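Side-chain contacts in pseudouridine synthase (PDB 2AUS), which probably converts uridine to pseudouridine in RNA, as the archaeal Cbf5 member of the TruB family, which carries a PUA domain: residues R181-I184 against H185-L189; G118-E122 against D123-A127; L161-G165 against R166-F170; D52-P55 against G56-S59; H60-V63 against A64-R68. All blocks are in the same frame, centred on the assembly; numbering follows the deposited sequence.

Contact 1 of 5, residues R181-I184 against H185-L189; sequences RSLI and HHIGL
His185 and Ile184, followed by Ile187, lose the most surface where successive turns of helix 180-191 meet, and Ser182 and His186 give that meeting its polar character. The His186 ring lies with one face over Ser182, the hydroxyl OG sitting 3.6 Å above its plane and offset toward the rim. OG and ring NE2 are 3.7 Å apart and are joined through one water, 3.0 Å from His186 NE2 and only weakly held by Ser182 OG. Replacing His186 by alanine is likely to leave that water without its firmer partner and to take the ring off the Ser182 hydroxyl. His185 follows another course: CG stands anti to the backbone N (chi1 -180°), which carries the ring away from the preceding turn, while its CB stays 3.3 Å from Ser182 O. On the buried flank Leu183 CG meets Ile187 CD1 at 4.1 Å, and both side chains also rest on Phe132. The Ile184 side chain packs on Met114 and Phe170 of the sheet, and its carbonyl O accepts the N-H of Gly188 at 2.9 Å. With three further i to i+4 bonds, from His185, His186 and Ile187, this is a regular amphipathic alpha-helix, apolar against the sheet and polar on its outer flank.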
loop_
_atom_site.group_PDB
_atom_site.type_symbol
_atom_site.label_atom_id
_atom_site.label_comp_id
_atom_site.label_asym_id
_atom_site.label_seq_id
_atom_site.Cartn_x
_atom_site.Cartn_y
_atom_site.Cartn_z
ATOM N N ARG A 181 -24.078 -1.344 -1.148
ATOM C CA ARG A 181 -23.847 -2.738 -0.790
ATOM C C ARG A 181 -25.175 -3.400 -0.419
ATOM O O ARG A 181 -25.458 -4.526 -0.837
ATOM C CB ARG A 181 -22.866 -2.850 0.382
ATOM C CG ARG A 181 -22.473 -4.295 0.696
ATOM C CD ARG A 181 -21.582 -4.419 1.929
ATOM N NE ARG A 181 -20.220 -3.939 1.699
ATOM C CZ ARG A 181 -19.359 -4.492 0.848
ATOM N NH1 ARG A 181 -19.709 -5.555 0.129
ATOM N NH2 ARG A 181 -18.136 -3.989 0.719
ATOM N N SER A 182 -25.986 -2.690 0.360
ATOM C CA SER A 182 -27.291 -3.199 0.783
ATOM C C SER A 182 -28.214 -3.322 -0.425
ATOM O O SER A 182 -28.960 -4.296 -0.558
ATOM C CB SER A 182 -27.914 -2.260 1.823
ATOM O OG SER A 182 -29.242 -2.648 2.132
ATOM N N LEU A 183 -28.162 -2.324 -1.302
ATOM C CA LEU A 183 -28.971 -2.328 -2.512
ATOM C C LEU A 183 -28.648 -3.585 -3.320
ATOM O O LEU A 183 -29.547 -4.275 -3.811
ATOM C CB LEU A 183 -28.667 -1.096 -3.364
ATOM C CG LEU A 183 -29.305 -1.101 -4.758
ATOM C CD1 LEU A 183 -30.810 -0.933 -4.625
ATOM C CD2 LEU A 183 -28.725 0.015 -5.607
ATOM N N ILE A 184 -27.361 -3.885 -3.455
ATOM C CA ILE A 184 -26.951 -5.058 -4.212
ATOM C C ILE A 184 -27.402 -6.328 -3.505
ATOM O O ILE A 184 -27.832 -7.281 -4.149
ATOM C CB ILE A 184 -25.413 -5.077 -4.438
ATOM C CG1 ILE A 184 -25.041 -4.004 -5.473
ATOM C CG2 ILE A 184 -24.951 -6.464 -4.900
ATOM C CD1 ILE A 184 -23.583 -3.995 -5.884
ATOM N N HIS A 185 -27.315 -6.331 -2.179
ATOM C CA HIS A 185 -27.734 -7.488 -1.397
ATOM C C HIS A 185 -29.221 -7.769 -1.650
ATOM O O HIS A 185 -29.619 -8.913 -1.851
ATOM C CB HIS A 185 -27.489 -7.222 0.091
ATOM C CG HIS A 185 -27.887 -8.354 0.987
ATOM N ND1 HIS A 185 -27.228 -9.564 0.998
ATOM C CD2 HIS A 185 -28.874 -8.455 1.911
ATOM C CE1 HIS A 185 -27.789 -10.362 1.890
ATOM N NE2 HIS A 185 -28.790 -9.713 2.458
ATOM N N HIS A 186 -30.036 -6.716 -1.657
ATOM C CA HIS A 186 -31.469 -6.870 -1.885
ATOM C C HIS A 186 -31.781 -7.330 -3.302
ATOM O O HIS A 186 -32.760 -8.039 -3.524
ATOM C CB HIS A 186 -32.201 -5.560 -1.584
ATOM C CG HIS A 186 -32.246 -5.224 -0.125
ATOM N ND1 HIS A 186 -33.104 -4.280 0.398
ATOM C CD2 HIS A 186 -31.549 -5.721 0.924
ATOM C CE1 HIS A 186 -32.933 -4.213 1.707
ATOM N NE2 HIS A 186 -31.996 -5.077 2.052
ATOM N N ILE A 187 -30.954 -6.913 -4.257
ATOM C CA ILE A 187 -31.143 -7.308 -5.646
ATOM C C ILE A 187 -30.827 -8.793 -5.748
ATOM O O ILE A 187 -31.463 -9.526 -6.507
ATOM C CB ILE A 187 -30.211 -6.508 -6.596
ATOM C CG1 ILE A 187 -30.725 -5.069 -6.736
ATOM C CG2 ILE A 187 -30.120 -7.196 -7.949
ATOM C CD1 ILE A 187 -29.793 -4.145 -7.517
ATOM N N GLY A 188 -29.844 -9.234 -4.970
ATOM C CA GLY A 188 -29.471 -10.635 -4.975
ATOM C C GLY A 188 -30.581 -11.483 -4.381
ATOM O O GLY A 188 -30.819 -12.607 -4.827
ATOM N N LEU A 189 -31.261 -10.943 -3.371
ATOM C CA LEU A 189 -32.361 -11.652 -2.718
ATOM C C LEU A 189 -33.534 -11.767 -3.674
ATOM O O LEU A 189 -34.190 -12.801 -3.741
ATOM C CB LEU A 189 -32.807 -10.920 -1.448
ATOM C CG LEU A 189 -31.903 -11.046 -0.215
ATOM C CD1 LEU A 189 -32.467 -10.201 0.917
ATOM C CD2 LEU A 189 -31.799 -12.508 0.206
HETATM O O HOH W 1 -30.225 -4.781 4.510
#

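Contact 2 of 5, residues G118-E122 against D123-A127; sequences GDVPE and DKIRA
The start of helix 122-131 is built here, with Pro121 at the N-cap position and Val120 just ahead of it packing against the first turn. Pro121 O takes the N-H of Ile125 at 3.1 Å in a nearly straight bond, and the N-H of Lys124 reaches the same oxygen only weakly. Val120 faces the helix: its CG1 lies 3.6 Å from Ile125 CG1 and equally close to Lys124 CD, the extended lysine chain crossing the valine at about a right angle. CG1 is brought there by a first torsion that sets it anti to the backbone N (chi1 -179°). Glu122 and Arg126, one turn apart, run side by side and point the same way. Glu122 OE2 comes to the guanidinium edge and forms a salt bridge with Arg126 NH1 at 2.9 Å; the hydrogen bond within it is weak and bent (N-H...O 124°), and the carboxylate and guanidinium planes are turned 57° apart. In the backbone, Arg126 N donates to Glu122 O at 3.2 Å. Ile163 of strand 152-164 lies against Glu122, Ile125 and Arg126, while Asp119, farther back in the loop, forms a salt bridge with Arg166. This is the N-terminal turn of an amphipathic helix, with Pro121 as N-cap, an i to i+4 salt bridge on its exposed side and Ile125 buried.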
loop_
_atom_site.group_PDB
_atom_site.type_symbol
_atom_site.label_atom_id
_atom_site.label_comp_id
_atom_site.label_asym_id
_atom_site.label_seq_id
_atom_site.Cartn_x
_atom_site.Cartn_y
_atom_site.Cartn_z
ATOM N N GLY A 118 -25.352 -17.176 -8.344
ATOM C CA GLY A 118 -26.008 -18.230 -9.092
ATOM C C GLY A 118 -26.395 -17.710 -10.459
ATOM O O GLY A 118 -26.598 -16.507 -10.629
ATOM N N ASP A 119 -26.502 -18.606 -11.435
ATOM C CA ASP A 119 -26.857 -18.204 -12.791
ATOM C C ASP A 119 -28.287 -17.682 -12.894
ATOM O O ASP A 119 -29.226 -18.286 -12.379
ATOM C CB ASP A 119 -26.663 -19.374 -13.753
ATOM C CG ASP A 119 -25.279 -19.982 -13.654
ATOM O OD1 ASP A 119 -24.293 -19.217 -13.658
ATOM O OD2 ASP A 119 -25.181 -21.226 -13.568
ATOM N N VAL A 120 -28.432 -16.542 -13.561
ATOM C CA VAL A 120 -29.720 -15.901 -13.757
ATOM C C VAL A 120 -29.777 -15.413 -15.199
ATOM O O VAL A 120 -28.816 -14.834 -15.703
ATOM C CB VAL A 120 -29.891 -14.677 -12.816
ATOM C CG1 VAL A 120 -31.264 -14.047 -13.019
ATOM C CG2 VAL A 120 -29.707 -15.098 -11.361
ATOM N N PRO A 121 -30.899 -15.659 -15.890
ATOM C CA PRO A 121 -31.044 -15.223 -17.282
ATOM C C PRO A 121 -30.900 -13.709 -17.392
ATOM O O PRO A 121 -31.392 -12.970 -16.537
ATOM C CB PRO A 121 -32.445 -15.704 -17.647
ATOM C CG PRO A 121 -32.584 -16.949 -16.827
ATOM C CD PRO A 121 -32.034 -16.508 -15.490
ATOM N N GLU A 122 -30.231 -13.254 -18.447
ATOM C CA GLU A 122 -30.010 -11.830 -18.655
ATOM C C GLU A 122 -31.306 -11.021 -18.652
ATOM O O GLU A 122 -31.343 -9.898 -18.147
ATOM C CB GLU A 122 -29.257 -11.603 -19.968
ATOM C CG GLU A 122 -28.874 -10.151 -20.198
ATOM C CD GLU A 122 -28.038 -9.946 -21.451
ATOM O OE1 GLU A 122 -26.938 -10.542 -21.544
ATOM O OE2 GLU A 122 -28.479 -9.179 -22.337
ATOM N N ASP A 123 -32.366 -11.591 -19.217
ATOM C CA ASP A 123 -33.662 -10.920 -19.277
ATOM C C ASP A 123 -34.236 -10.698 -17.879
ATOM O O ASP A 123 -34.840 -9.660 -17.600
ATOM C CB ASP A 123 -34.648 -11.744 -20.114
ATOM C CG ASP A 123 -34.785 -13.176 -19.617
ATOM O OD1 ASP A 123 -33.781 -13.924 -19.665
ATOM O OD2 ASP A 123 -35.895 -13.553 -19.177
ATOM N N LYS A 124 -34.046 -11.680 -17.005
ATOM C CA LYS A 124 -34.542 -11.593 -15.638
ATOM C C LYS A 124 -33.777 -10.520 -14.857
ATOM O O LYS A 124 -34.379 -9.699 -14.158
ATOM C CB LYS A 124 -34.402 -12.947 -14.946
ATOM C CG LYS A 124 -35.059 -13.014 -13.579
ATOM C CD LYS A 124 -34.864 -14.378 -12.941
ATOM C CE LYS A 124 -35.409 -14.411 -11.520
ATOM N NZ LYS A 124 -35.075 -15.695 -10.837
ATOM N N ILE A 125 -32.452 -10.523 -14.983
ATOM C CA ILE A 125 -31.625 -9.538 -14.290
ATOM C C ILE A 125 -32.077 -8.121 -14.633
ATOM O O ILE A 125 -32.241 -7.285 -13.744
ATOM C CB ILE A 125 -30.130 -9.666 -14.668
ATOM C CG1 ILE A 125 -29.621 -11.074 -14.345
ATOM C CG2 ILE A 125 -29.313 -8.631 -13.897
ATOM C CD1 ILE A 125 -28.165 -11.303 -14.716
ATOM N N ARG A 126 -32.270 -7.856 -15.921
ATOM C CA ARG A 126 -32.693 -6.533 -16.367
ATOM C C ARG A 126 -34.061 -6.119 -15.843
ATOM O O ARG A 126 -34.279 -4.949 -15.529
ATOM C CB ARG A 126 -32.695 -6.452 -17.895
ATOM C CG ARG A 126 -31.321 -6.223 -18.502
ATOM C CD ARG A 126 -31.432 -5.512 -19.843
ATOM N NE ARG A 126 -30.154 -4.951 -20.271
ATOM C CZ ARG A 126 -29.105 -5.680 -20.638
ATOM N NH1 ARG A 126 -29.184 -7.003 -20.634
ATOM N NH2 ARG A 126 -27.974 -5.084 -21.002
ATOM N N ALA A 127 -34.980 -7.076 -15.747
ATOM C CA ALA A 127 -36.324 -6.781 -15.267
ATOM C C ALA A 127 -36.332 -6.482 -13.773
ATOM O O ALA A 127 -36.980 -5.534 -13.328
ATOM C CB ALA A 127 -37.256 -7.949 -15.570
#

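Contact 3 of 5, residues L161-G165 against R166-F170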
loop_
_atom_site.group_PDB
_atom_site.type_symbol
_atom_site.label_atom_id
_atom_site.label_comp_id
_atom_site.label_asym_id
_atom_site.label_seq_id
_atom_site.Cartn_x
_atom_site.Cartn_y
_atom_site.Cartn_z
ATOM N N LEU A 161 -24.895 -1.382 -17.508
ATOM C CA LEU A 161 -23.909 -1.136 -18.544
ATOM C C LEU A 161 -23.605 -2.437 -19.271
ATOM O O LEU A 161 -23.774 -2.532 -20.485
ATOM C CB LEU A 161 -22.629 -0.561 -17.934
ATOM C CG LEU A 161 -22.764 0.804 -17.238
ATOM C CD1 LEU A 161 -21.419 1.218 -16.667
ATOM C CD2 LEU A 161 -23.258 1.853 -18.230
ATOM N N GLU A 162 -23.171 -3.447 -18.525
ATOM C CA GLU A 162 -22.853 -4.733 -19.128
ATOM C C GLU A 162 -23.230 -5.910 -18.242
ATOM O O GLU A 162 -23.221 -5.814 -17.016
ATOM C CB GLU A 162 -21.358 -4.821 -19.448
ATOM C CG GLU A 162 -20.829 -3.716 -20.344
ATOM C CD GLU A 162 -19.373 -3.923 -20.711
ATOM O OE1 GLU A 162 -18.674 -4.643 -19.967
ATOM O OE2 GLU A 162 -18.926 -3.353 -21.732
ATOM N N ILE A 163 -23.558 -7.024 -18.885
ATOM C CA ILE A 163 -23.901 -8.245 -18.176
ATOM C C ILE A 163 -23.110 -9.392 -18.785
ATOM O O ILE A 163 -23.265 -9.691 -19.969
ATOM C CB ILE A 163 -25.397 -8.595 -18.304
ATOM C CG1 ILE A 163 -26.255 -7.524 -17.629
ATOM C CG2 ILE A 163 -25.654 -9.967 -17.686
ATOM C CD1 ILE A 163 -27.742 -7.767 -17.749
ATOM N N ASP A 164 -22.255 -10.022 -17.988
ATOM C CA ASP A 164 -21.486 -11.160 -18.472
ATOM C C ASP A 164 -21.667 -12.301 -17.473
ATOM O O ASP A 164 -20.947 -12.396 -16.476
ATOM C CB ASP A 164 -19.999 -10.817 -18.607
ATOM C CG ASP A 164 -19.221 -11.882 -19.392
ATOM O OD1 ASP A 164 -19.647 -13.063 -19.393
ATOM O OD2 ASP A 164 -18.179 -11.547 -19.998
ATOM N N GLY A 165 -22.645 -13.158 -17.741
ATOM C CA GLY A 165 -22.903 -14.277 -16.860
ATOM C C GLY A 165 -23.362 -13.840 -15.481
ATOM O O GLY A 165 -24.471 -13.335 -15.313
ATOM N N ARG A 166 -22.502 -14.024 -14.489
ATOM C CA ARG A 166 -22.833 -13.657 -13.124
ATOM C C ARG A 166 -22.387 -12.252 -12.755
ATOM O O ARG A 166 -22.672 -11.777 -11.654
ATOM C CB ARG A 166 -22.210 -14.654 -12.155
ATOM C CG ARG A 166 -22.709 -16.063 -12.358
ATOM C CD ARG A 166 -22.397 -16.926 -11.170
ATOM N NE ARG A 166 -22.961 -18.257 -11.336
ATOM C CZ ARG A 166 -22.867 -19.217 -10.425
ATOM N NH1 ARG A 166 -22.228 -18.985 -9.282
ATOM N NH2 ARG A 166 -23.403 -20.408 -10.659
ATOM N N ASP A 167 -21.686 -11.590 -13.668
ATOM C CA ASP A 167 -21.196 -10.245 -13.410
ATOM C C ASP A 167 -22.068 -9.182 -14.050
ATOM O O ASP A 167 -22.351 -9.218 -15.250
ATOM C CB ASP A 167 -19.753 -10.111 -13.894
ATOM C CG ASP A 167 -18.786 -10.965 -13.085
ATOM O OD1 ASP A 167 -18.668 -10.738 -11.859
ATOM O OD2 ASP A 167 -18.150 -11.864 -13.679
ATOM N N VAL A 168 -22.501 -8.237 -13.226
ATOM C CA VAL A 168 -23.359 -7.162 -13.692
ATOM C C VAL A 168 -22.728 -5.826 -13.357
ATOM O O VAL A 168 -22.526 -5.501 -12.192
ATOM C CB VAL A 168 -24.761 -7.244 -13.036
ATOM C CG1 VAL A 168 -25.670 -6.142 -13.586
ATOM C CG2 VAL A 168 -25.371 -8.612 -13.295
ATOM N N LEU A 169 -22.401 -5.067 -14.395
ATOM C CA LEU A 169 -21.805 -3.750 -14.236
ATOM C C LEU A 169 -22.933 -2.739 -14.451
ATOM O O LEU A 169 -23.529 -2.684 -15.531
ATOM C CB LEU A 169 -20.699 -3.544 -15.279
ATOM C CG LEU A 169 -20.038 -2.163 -15.335
ATOM C CD1 LEU A 169 -19.229 -1.914 -14.068
ATOM C CD2 LEU A 169 -19.131 -2.076 -16.564
ATOM N N PHE A 170 -23.239 -1.943 -13.432
ATOM C CA PHE A 170 -24.315 -0.976 -13.586
ATOM C C PHE A 170 -24.041 0.367 -12.941
ATOM O O PHE A 170 -23.208 0.485 -12.044
ATOM C CB PHE A 170 -25.621 -1.557 -13.045
ATOM C CG PHE A 170 -25.653 -1.725 -11.551
ATOM C CD1 PHE A 170 -26.270 -0.774 -10.743
ATOM C CD2 PHE A 170 -25.102 -2.855 -10.953
ATOM C CE1 PHE A 170 -26.346 -0.947 -9.358
ATOM C CE2 PHE A 170 -25.170 -3.036 -9.573
ATOM C CZ PHE A 170 -25.796 -2.080 -8.774
#
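Leu161 and Leu169 meet obliquely across the hairpin. With Leu161 CG anti to the carbonyl carbon (chi1 -63°) and Leu169 CG anti to the backbone N (chi1 175°), the two side chains are brought together, Leu161 CD1 lying 3.9 Å from Leu169 CG. Leu169 O accepts two N-H groups in its carbonyl plane, from Leu161 at 2.7 Å and from Glu162 at 3.1 Å, so both residues face one partner. Ile163 CG1 meets Val168 CG1 loosely at 4.3 Å on the face that Met129 of helix 122-131 covers at Val168. Glu162, Asp167 and Leu169 share the reverse face; the Glu162 carboxylate is held by another protein chain, while Asp167 OD1 is hydrogen-bonded to His115 ND1 and OD2 forms a salt bridge with a basic side chain of that chain. At the tip, Arg166 stretches straight from CG to NE to reach Asp119, while Gly165 takes positive phi. A type II' turn from Asp164 to Asp167 and a classic bulge at Leu161-Glu162 mark this as a tight antiparallel beta hairpin.

Contact 4 of 5, residues D52-P55 against G56-S59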
loop_
_atom_site.group_PDB
_atom_site.type_symbol
_atom_site.label_atom_id
_atom_site.label_comp_id
_atom_site.label_asym_id
_atom_site.label_seq_id
_atom_site.Cartn_x
_atom_site.Cartn_y
_atom_site.Cartn_z
ATOM N N ASP A 52 -10.294 12.207 -6.842
ATOM C CA ASP A 52 -10.640 10.846 -7.257
ATOM C C ASP A 52 -9.927 9.994 -6.224
ATOM O O ASP A 52 -8.720 9.766 -6.327
ATOM C CB ASP A 52 -10.079 10.518 -8.648
ATOM C CG ASP A 52 -10.579 9.171 -9.188
ATOM O OD1 ASP A 52 -11.041 8.324 -8.392
ATOM O OD2 ASP A 52 -10.509 8.955 -10.418
ATOM N N LYS A 53 -10.665 9.557 -5.211
ATOM C CA LYS A 53 -10.081 8.749 -4.153
ATOM C C LYS A 53 -9.566 7.418 -4.693
ATOM O O LYS A 53 -10.244 6.747 -5.469
ATOM C CB LYS A 53 -11.120 8.479 -3.061
ATOM C CG LYS A 53 -10.653 7.501 -1.989
ATOM C CD LYS A 53 -11.797 7.062 -1.094
ATOM C CE LYS A 53 -11.331 6.029 -0.074
ATOM N NZ LYS A 53 -10.701 4.846 -0.744
ATOM N N PRO A 54 -8.347 7.028 -4.309
ATOM C CA PRO A 54 -7.837 5.748 -4.804
ATOM C C PRO A 54 -8.325 4.647 -3.864
ATOM O O PRO A 54 -8.541 4.890 -2.676
ATOM C CB PRO A 54 -6.323 5.935 -4.730
ATOM C CG PRO A 54 -6.176 6.737 -3.470
ATOM C CD PRO A 54 -7.298 7.774 -3.594
ATOM N N PRO A 55 -8.529 3.426 -4.383
ATOM C CA PRO A 55 -8.986 2.345 -3.504
ATOM C C PRO A 55 -7.850 1.972 -2.553
ATOM O O PRO A 55 -6.673 2.088 -2.906
ATOM C CB PRO A 55 -9.305 1.222 -4.481
ATOM C CG PRO A 55 -8.266 1.418 -5.543
ATOM C CD PRO A 55 -8.290 2.928 -5.750
ATOM N N GLY A 56 -8.198 1.537 -1.345
ATOM C CA GLY A 56 -7.177 1.155 -0.383
ATOM C C GLY A 56 -7.271 1.940 0.908
ATOM O O GLY A 56 -7.780 1.439 1.916
ATOM N N PRO A 57 -6.787 3.187 0.915
ATOM C CA PRO A 57 -6.843 4.012 2.123
ATOM C C PRO A 57 -8.267 4.404 2.501
ATOM O O PRO A 57 -9.191 4.292 1.696
ATOM C CB PRO A 57 -5.994 5.224 1.746
ATOM C CG PRO A 57 -6.204 5.332 0.263
ATOM C CD PRO A 57 -6.107 3.899 -0.181
ATOM N N THR A 58 -8.444 4.845 3.740
ATOM C CA THR A 58 -9.752 5.288 4.187
ATOM C C THR A 58 -9.850 6.744 3.735
ATOM O O THR A 58 -8.852 7.341 3.321
ATOM C CB THR A 58 -9.887 5.230 5.725
ATOM O OG1 THR A 58 -8.959 6.145 6.313
ATOM C CG2 THR A 58 -9.601 3.823 6.240
ATOM N N SER A 59 -11.044 7.315 3.801
ATOM C CA SER A 59 -11.216 8.699 3.393
ATOM C C SER A 59 -10.428 9.613 4.313
ATOM O O SER A 59 -9.816 10.588 3.862
ATOM C CB SER A 59 -12.694 9.072 3.407
ATOM O OG SER A 59 -13.349 8.447 2.319
#
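Lys53 NZ bridges both arms of the turn, donating to Pro57 O at 2.9 Å and to Pro54 O at the same length. Each carbonyl is approached obliquely, the nitrogen tilted 21° from the plane of the Pro57 carbonyl and 34° from that of Pro54. The chain runs extended from CB to CE and bends only at its last torsion (chi4 -56°), which tips the ammonium group back into the loop; CE passes 3.3 Å from Pro57 O on the way. Beside it the rings of Pro54 and Pro57 cross at about a right angle, CG to CG 4.0 Å. Gly56 links the arms with backbone angles at which a side chain would jam against Pro55 O. In the next shell Pro83 O and Val85 O also accept from Lys53 NZ, so this buried ammonium is ringed by backbone carbonyls, and Ser59 OG, 4.0 Å from Lys53 CE, bonds Leu81 O. A methionine in place of Lys53 would probably leave the carbonyls of Pro54 and Pro57 without their shared donor and the loop freer to shift. Pro55 and Pro54 also touch another protein chain of the assembly. The turn thus carries the chain from the end of strand 47-53 into helix 59-69, where Thr58 is the N-cap, with Leu89 of strand 88-93 against Lys53 and Ser59.

Contact 5 of 5, residues H60-V63 against A64-R68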
loop_
_atom_site.group_PDB
_atom_site.type_symbol
_atom_site.label_atom_id
_atom_site.label_comp_id
_atom_site.label_asym_id
_atom_site.label_seq_id
_atom_site.Cartn_x
_atom_site.Cartn_y
_atom_site.Cartn_z
ATOM N N HIS A 60 -10.432 9.285 5.602
ATOM C CA HIS A 60 -9.706 10.063 6.599
ATOM C C HIS A 60 -8.228 10.107 6.241
ATOM O O HIS A 60 -7.603 11.165 6.279
ATOM C CB HIS A 60 -9.863 9.430 7.983
ATOM C CG HIS A 60 -9.140 10.167 9.068
ATOM N ND1 HIS A 60 -9.642 11.312 9.651
ATOM C CD2 HIS A 60 -7.944 9.937 9.657
ATOM C CE1 HIS A 60 -8.784 11.754 10.554
ATOM N NE2 HIS A 60 -7.745 10.938 10.577
ATOM N N GLU A 61 -7.671 8.949 5.898
ATOM C CA GLU A 61 -6.262 8.869 5.537
ATOM C C GLU A 61 -5.964 9.688 4.289
ATOM O O GLU A 61 -4.919 10.330 4.200
ATOM C CB GLU A 61 -5.852 7.412 5.318
ATOM C CG GLU A 61 -6.088 6.532 6.536
ATOM C CD GLU A 61 -5.602 5.110 6.341
ATOM O OE1 GLU A 61 -6.045 4.446 5.373
ATOM O OE2 GLU A 61 -4.772 4.661 7.163
ATOM N N VAL A 62 -6.883 9.660 3.323
ATOM C CA VAL A 62 -6.721 10.419 2.083
ATOM C C VAL A 62 -6.682 11.923 2.391
ATOM O O VAL A 62 -5.877 12.668 1.830
ATOM C CB VAL A 62 -7.875 10.122 1.107
ATOM C CG1 VAL A 62 -7.831 11.078 -0.076
ATOM C CG2 VAL A 62 -7.766 8.692 0.627
ATOM N N VAL A 63 -7.557 12.367 3.289
ATOM C CA VAL A 63 -7.584 13.773 3.664
ATOM C C VAL A 63 -6.262 14.125 4.358
ATOM O O VAL A 63 -5.693 15.196 4.123
ATOM C CB VAL A 63 -8.766 14.078 4.604
ATOM C CG1 VAL A 63 -8.698 15.516 5.079
ATOM C CG2 VAL A 63 -10.076 13.842 3.869
ATOM N N ALA A 64 -5.771 13.219 5.203
ATOM C CA ALA A 64 -4.510 13.452 5.899
ATOM C C ALA A 64 -3.406 13.673 4.861
ATOM O O ALA A 64 -2.570 14.557 5.020
ATOM C CB ALA A 64 -4.166 12.254 6.796
ATOM N N TRP A 65 -3.408 12.868 3.800
ATOM C CA TRP A 65 -2.408 13.000 2.738
ATOM C C TRP A 65 -2.526 14.354 2.053
ATOM O O TRP A 65 -1.526 15.001 1.741
ATOM C CB TRP A 65 -2.578 11.907 1.676
ATOM C CG TRP A 65 -2.139 10.543 2.106
ATOM C CD1 TRP A 65 -1.269 10.239 3.117
ATOM C CD2 TRP A 65 -2.490 9.294 1.490
ATOM N NE1 TRP A 65 -1.055 8.883 3.165
ATOM C CE2 TRP A 65 -1.791 8.277 2.179
ATOM C CE3 TRP A 65 -3.325 8.936 0.420
ATOM C CZ2 TRP A 65 -1.900 6.924 1.832
ATOM C CZ3 TRP A 65 -3.434 7.588 0.074
ATOM C CH2 TRP A 65 -2.723 6.599 0.780
ATOM N N ILE A 66 -3.759 14.776 1.806
ATOM C CA ILE A 66 -3.996 16.050 1.151
ATOM C C ILE A 66 -3.455 17.207 2.005
ATOM O O ILE A 66 -2.858 18.146 1.478
ATOM C CB ILE A 66 -5.504 16.219 0.846
ATOM C CG1 ILE A 66 -5.864 15.362 -0.373
ATOM C CG2 ILE A 66 -5.850 17.679 0.623
ATOM C CD1 ILE A 66 -7.338 15.290 -0.665
ATOM N N LYS A 67 -3.641 17.125 3.319
ATOM C CA LYS A 67 -3.149 18.172 4.210
ATOM C C LYS A 67 -1.624 18.234 4.162
ATOM O O LYS A 67 -1.036 19.320 4.201
ATOM C CB LYS A 67 -3.616 17.929 5.651
ATOM C CG LYS A 67 -5.133 17.905 5.805
ATOM C CD LYS A 67 -5.579 18.211 7.230
ATOM C CE LYS A 67 -5.115 17.156 8.216
ATOM N NZ LYS A 67 -5.511 17.500 9.615
ATOM N N ARG A 68 -0.985 17.071 4.059
ATOM C CA ARG A 68 0.466 17.012 3.999
ATOM C C ARG A 68 0.974 17.559 2.676
ATOM O O ARG A 68 1.897 18.360 2.650
ATOM C CB ARG A 68 0.962 15.574 4.187
ATOM C CG ARG A 68 0.520 14.959 5.499
ATOM C CD ARG A 68 1.335 13.731 5.872
ATOM N NE ARG A 68 0.847 13.162 7.128
ATOM C CZ ARG A 68 -0.137 12.268 7.216
ATOM N NH1 ARG A 68 -0.738 11.823 6.119
ATOM N NH2 ARG A 68 -0.537 11.833 8.404
#
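Trp65 lies with one face of its indole over Glu61 O, which stands 3.5 Å above the ring plane, offset toward the rim. That oxygen already accepts the N-H of Trp65 itself at 3.0 Å, so donor and ring come from one residue. CG of Trp65 is anti to the carbonyl carbon (chi1 -73°), laying the indole back along the preceding turn. The other carbonyls are met in the same i to i+4 way: His60 O by Ala64 N, Val62 O by Ile66 N and Val63 O by Lys67 N, the last at 2.9 Å and nearly in line with its carbonyl. Glu61 OE1 accepts from Thr58 N at the N-cap, its half of a capping box. Val62 CG1 meets Ile66 CD1 at 4.3 Å, both packing on Leu51, and an aromatic ring of another protein chain meets the indole at about 55°. With these backbone groups paired, Val62, Val63 and Ile66 are probably buried at little polar cost, while charged Glu61 stays exposed.

Overall arrangement
The five contacts form two clusters. Contact 3 is a hairpin of the antiparallel sheet, and contacts 1 and 2 lie on or lead into the two helices that pack on it: Ile184 of contact 1 packs on Phe170 of contact 3, and contact 2 meets contact 3 through the Asp119-Arg166 salt bridge and Ile163. Contacts 4 and 5 are consecutive along the chain; Pro57 rests on Val62 and Trp65, Lys53 on Val62. The centres of contacts in different clusters lie about 23 to 42 Å apart. Contact 2 is mostly exposed and ionic, contacts 1 and 5 are half-buried helices ruled by backbone bonds, contact 4 buries a lysine among carbonyls, and contacts 3, 4 and 5 also touch another protein chain.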